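Local coordinates for protein endonuclease V isoform X2 (Ciona intestinalis, PDB 6OZI) that probably cleaves nucleic acid strands at the second phosphodiester bond 3' of inosine, acting as a metal-dependent endonuclease with an RNase H-like fold that favours RNA in eukaryotes, at residues Lys36-Phe41 against Val112-Gly117. The protein carries 1 engineered substitution. Residues are numbered along the deposited sequence; the frame is centred on the assembly and turned at random.
Sequences KYVGGF and VFLLDG. With nucleotides of chain C.
Neighbouring parallel strands of the RNase H-like central sheet meet where Gly39 pairs with Phe113, and they lead toward the bound nucleic acid. Strand 112-116 receives a nearly straight hydrogen bond from Gly39 N to Val112 O (2.9 Å, 173° at the hydrogen). Leu114 N returns one to Gly39 O at 2.9 Å. The two strands draw closest here, then splay.

The Phe113 ring meets the bare backbone of Gly39 obliquely, its CD2 3.5 Å from Gly39 C. Its CG is anti to the carbonyl carbon (chi1 -78°), which brings the ring against the neighbouring strand. Gly39 has no side chain, which lets the ring come this near. With an alanine here the ring is gone, which would probably open a gap between Gly39 and Leu98 of helix 86-104. On this same face Leu115 CD2 packs obliquely on Phe41, 3.9 Å from Phe41 CB. The Phe41 ring continues to Phe94 in an edge-to-face stack.

Val38 and Leu114 share the other face. In one of its two conformers, Val38 brings CG1 within 3.8 Å of Leu114 CG, and Pro228 of helix 227-243 touches both side chains. Beyond Gly40 the strands are too far apart for direct bonding, and water takes over. One water accepts from Phe41 N and lies 2.8 Å from Leu114 O.

Asp116 ends its strand near the bound DNA strand, beside the phosphate between A6 and DT7 of chain C, with Asp116 CG 3.5 Å from OP1 of DT7. Asp42 lies close to it, consistent with an acidic metal-binding site as in RNase H-like nucleases. A second water accepts from Asp116 N at 2.9 Å and also sits beside Phe41 O and Asp116 OD2.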
loop_
_atom_site.group_PDB
_atom_site.type_symbol
_atom_site.label_atom_id
_atom_site.label_comp_id
_atom_site.label_asym_id
_atom_site.label_seq_id
_atom_site.Cartn_x
_atom_site.Cartn_y
_atom_site.Cartn_z
ATOM N N LYS A 36 -12.476 28.093 -9.761
ATOM C CA LYS A 36 -13.517 27.619 -8.859
ATOM C C LYS A 36 -13.516 26.108 -8.704
ATOM O O LYS A 36 -13.953 25.601 -7.668
ATOM C CB LYS A 36 -14.901 28.067 -9.349
ATOM C CG LYS A 36 -14.967 29.524 -9.786
ATOM C CD LYS A 36 -14.605 30.484 -8.665
ATOM C CE LYS A 36 -14.563 31.916 -9.165
ATOM N NZ LYS A 36 -13.889 32.812 -8.190
ATOM N N TYR A 37 -13.054 25.380 -9.720
ATOM C CA TYR A 37 -12.918 23.934 -9.661
ATOM C C TYR A 37 -11.614 23.529 -10.329
ATOM O O TYR A 37 -11.171 24.164 -11.290
ATOM C CB TYR A 37 -14.077 23.217 -10.359
ATOM C CG TYR A 37 -15.438 23.529 -9.788
ATOM C CD1 TYR A 37 -15.890 22.912 -8.625
ATOM C CD2 TYR A 37 -16.276 24.447 -10.413
ATOM C CE1 TYR A 37 -17.144 23.203 -8.104
ATOM C CE2 TYR A 37 -17.528 24.742 -9.897
ATOM C CZ TYR A 37 -17.954 24.117 -8.751
ATOM O OH TYR A 37 -19.194 24.406 -8.250
ATOM N N VAL A 38 -11.005 22.465 -9.807
ATOM C CA VAL A 38 -9.813 21.855 -10.385
ATOM C C VAL A 38 -10.129 20.403 -10.708
ATOM O O VAL A 38 -10.743 19.696 -9.901
ATOM C CB VAL A 38 -8.595 21.931 -9.442
ATOM C CG1 VAL A 38 -7.381 21.287 -10.098
ATOM C CG2 VAL A 38 -8.298 23.370 -9.053
ATOM N N GLY A 39 -9.708 19.958 -11.883
ATOM C CA GLY A 39 -9.935 18.599 -12.321
ATOM C C GLY A 39 -8.722 17.708 -12.114
ATOM O O GLY A 39 -7.579 18.175 -12.033
ATOM N N GLY A 40 -8.998 16.409 -11.989
ATOM C CA GLY A 40 -7.962 15.406 -12.010
ATOM C C GLY A 40 -8.339 14.305 -12.981
ATOM O O GLY A 40 -9.504 14.133 -13.342
ATOM N N PHE A 41 -7.325 13.565 -13.416
ATOM C CA PHE A 41 -7.539 12.453 -14.329
ATOM C C PHE A 41 -6.391 11.475 -14.162
ATOM O O PHE A 41 -5.238 11.890 -14.036
ATOM C CB PHE A 41 -7.623 12.911 -15.786
ATOM C CG PHE A 41 -7.457 11.796 -16.777
ATOM C CD1 PHE A 41 -8.540 11.027 -17.162
ATOM C CD2 PHE A 41 -6.213 11.509 -17.318
ATOM C CE1 PHE A 41 -8.389 9.999 -18.077
ATOM C CE2 PHE A 41 -6.054 10.477 -18.233
ATOM C CZ PHE A 41 -7.144 9.724 -18.613
ATOM N N VAL A 112 -9.060 24.291 -14.794
ATOM C CA VAL A 112 -7.727 23.724 -14.995
ATOM C C VAL A 112 -7.727 22.281 -14.500
ATOM O O VAL A 112 -8.391 21.949 -13.514
ATOM C CB VAL A 112 -6.652 24.573 -14.273
ATOM C CG1 VAL A 112 -6.935 24.644 -12.778
ATOM C CG2 VAL A 112 -5.268 24.000 -14.520
ATOM N N PHE A 113 -6.986 21.422 -15.205
ATOM C CA PHE A 113 -6.721 20.051 -14.788
ATOM C C PHE A 113 -5.280 19.880 -14.318
ATOM O O PHE A 113 -4.343 20.382 -14.949
ATOM C CB PHE A 113 -6.973 19.070 -15.934
ATOM C CG PHE A 113 -8.417 18.761 -16.169
ATOM C CD1 PHE A 113 -9.186 19.574 -16.976
ATOM C CD2 PHE A 113 -8.999 17.634 -15.610
ATOM C CE1 PHE A 113 -10.518 19.286 -17.216
ATOM C CE2 PHE A 113 -10.341 17.337 -15.844
ATOM C CZ PHE A 113 -11.099 18.169 -16.649
ATOM N N LEU A 114 -5.102 19.129 -13.237
ATOM C CA LEU A 114 -3.795 18.591 -12.877
ATOM C C LEU A 114 -3.651 17.204 -13.490
ATOM O O LEU A 114 -4.517 16.343 -13.301
ATOM C CB LEU A 114 -3.614 18.500 -11.359
ATOM C CG LEU A 114 -3.890 19.765 -10.546
ATOM C CD1 LEU A 114 -3.554 19.539 -9.074
ATOM C CD2 LEU A 114 -3.118 20.955 -11.105
ATOM N N LEU A 115 -2.579 17.000 -14.244
ATOM C CA LEU A 115 -2.319 15.736 -14.912
ATOM C C LEU A 115 -0.995 15.160 -14.423
ATOM O O LEU A 115 -0.035 15.902 -14.186
ATOM C CB LEU A 115 -2.300 15.924 -16.432
ATOM C CG LEU A 115 -3.644 16.369 -17.018
ATOM C CD1 LEU A 115 -3.525 16.653 -18.505
ATOM C CD2 LEU A 115 -4.719 15.312 -16.745
ATOM N N ASP A 116 -0.953 13.837 -14.271
ATOM C CA ASP A 116 0.249 13.168 -13.791
ATOM C C ASP A 116 1.343 13.220 -14.846
ATOM O O ASP A 116 1.116 12.876 -16.007
ATOM C CB ASP A 116 -0.039 11.709 -13.436
ATOM C CG ASP A 116 -1.031 11.566 -12.306
ATOM O OD1 ASP A 116 -0.606 11.718 -11.141
ATOM O OD2 ASP A 116 -2.220 11.291 -12.576
ATOM N N GLY A 117 2.523 13.659 -14.449
ATOM C CA GLY A 117 3.625 13.751 -15.370
ATOM C C GLY A 117 3.919 15.185 -15.751
ATOM O O GLY A 117 3.495 16.141 -15.097
ATOM P P A C 6 5.506 10.100 -12.404
ATOM O OP1 A C 6 4.695 11.029 -11.578
ATOM O OP2 A C 6 6.415 9.121 -11.753
ATOM O "O5'" A C 6 4.486 9.308 -13.334
ATOM C "C5'" A C 6 3.413 9.979 -13.979
ATOM C "C4'" A C 6 2.530 8.997 -14.700
ATOM O "O4'" A C 6 3.311 8.312 -15.707
ATOM C "C3'" A C 6 1.976 7.884 -13.832
ATOM O "O3'" A C 6 0.788 8.267 -13.169
ATOM C "C2'" A C 6 1.784 6.734 -14.812
ATOM O "O2'" A C 6 0.579 6.891 -15.545
ATOM C "C1'" A C 6 2.945 6.954 -15.768
ATOM N N9 A C 6 4.140 6.143 -15.471
ATOM C C8 A C 6 5.378 6.606 -15.087
ATOM N N7 A C 6 6.276 5.663 -14.946
ATOM C C5 A C 6 5.590 4.504 -15.279
ATOM C C6 A C 6 5.981 3.152 -15.339
ATOM N N6 A C 6 7.215 2.720 -15.052
ATOM N N1 A C 6 5.050 2.245 -15.716
ATOM C C2 A C 6 3.814 2.671 -16.004
ATOM N N3 A C 6 3.329 3.910 -15.987
ATOM C C4 A C 6 4.277 4.787 -15.616
ATOM P P DT C 7 0.449 7.648 -11.734
ATOM O OP1 DT C 7 -0.840 8.216 -11.298
ATOM O OP2 DT C 7 1.640 7.822 -10.872
ATOM O "O5'" DT C 7 0.286 6.084 -12.028
ATOM C "C5'" DT C 7 -0.821 5.589 -12.776
ATOM C "C4'" DT C 7 -0.718 4.082 -12.914
ATOM O "O4'" DT C 7 0.629 3.739 -13.353
ATOM C "C3'" DT C 7 -0.952 3.309 -11.608
ATOM O "O3'" DT C 7 -1.618 2.098 -11.867
ATOM C "C2'" DT C 7 0.461 3.059 -11.110
ATOM C "C1'" DT C 7 1.213 2.856 -12.420
ATOM N N1 DT C 7 2.666 3.141 -12.284
ATOM C C2 DT C 7 3.562 2.112 -12.462
ATOM O O2 DT C 7 3.225 0.988 -12.781
ATOM N N3 DT C 7 4.875 2.455 -12.280
ATOM C C4 DT C 7 5.374 3.696 -11.917
ATOM O O4 DT C 7 6.575 3.902 -11.768
ATOM C C5 DT C 7 4.381 4.731 -11.725
ATOM C C7 DT C 7 4.807 6.119 -11.335
ATOM C C6 DT C 7 3.085 4.405 -11.906
HETATM O O HOH W 1 -2.839 11.820 -15.096
HETATM O O HOH W 2 -5.037 14.047 -11.787
#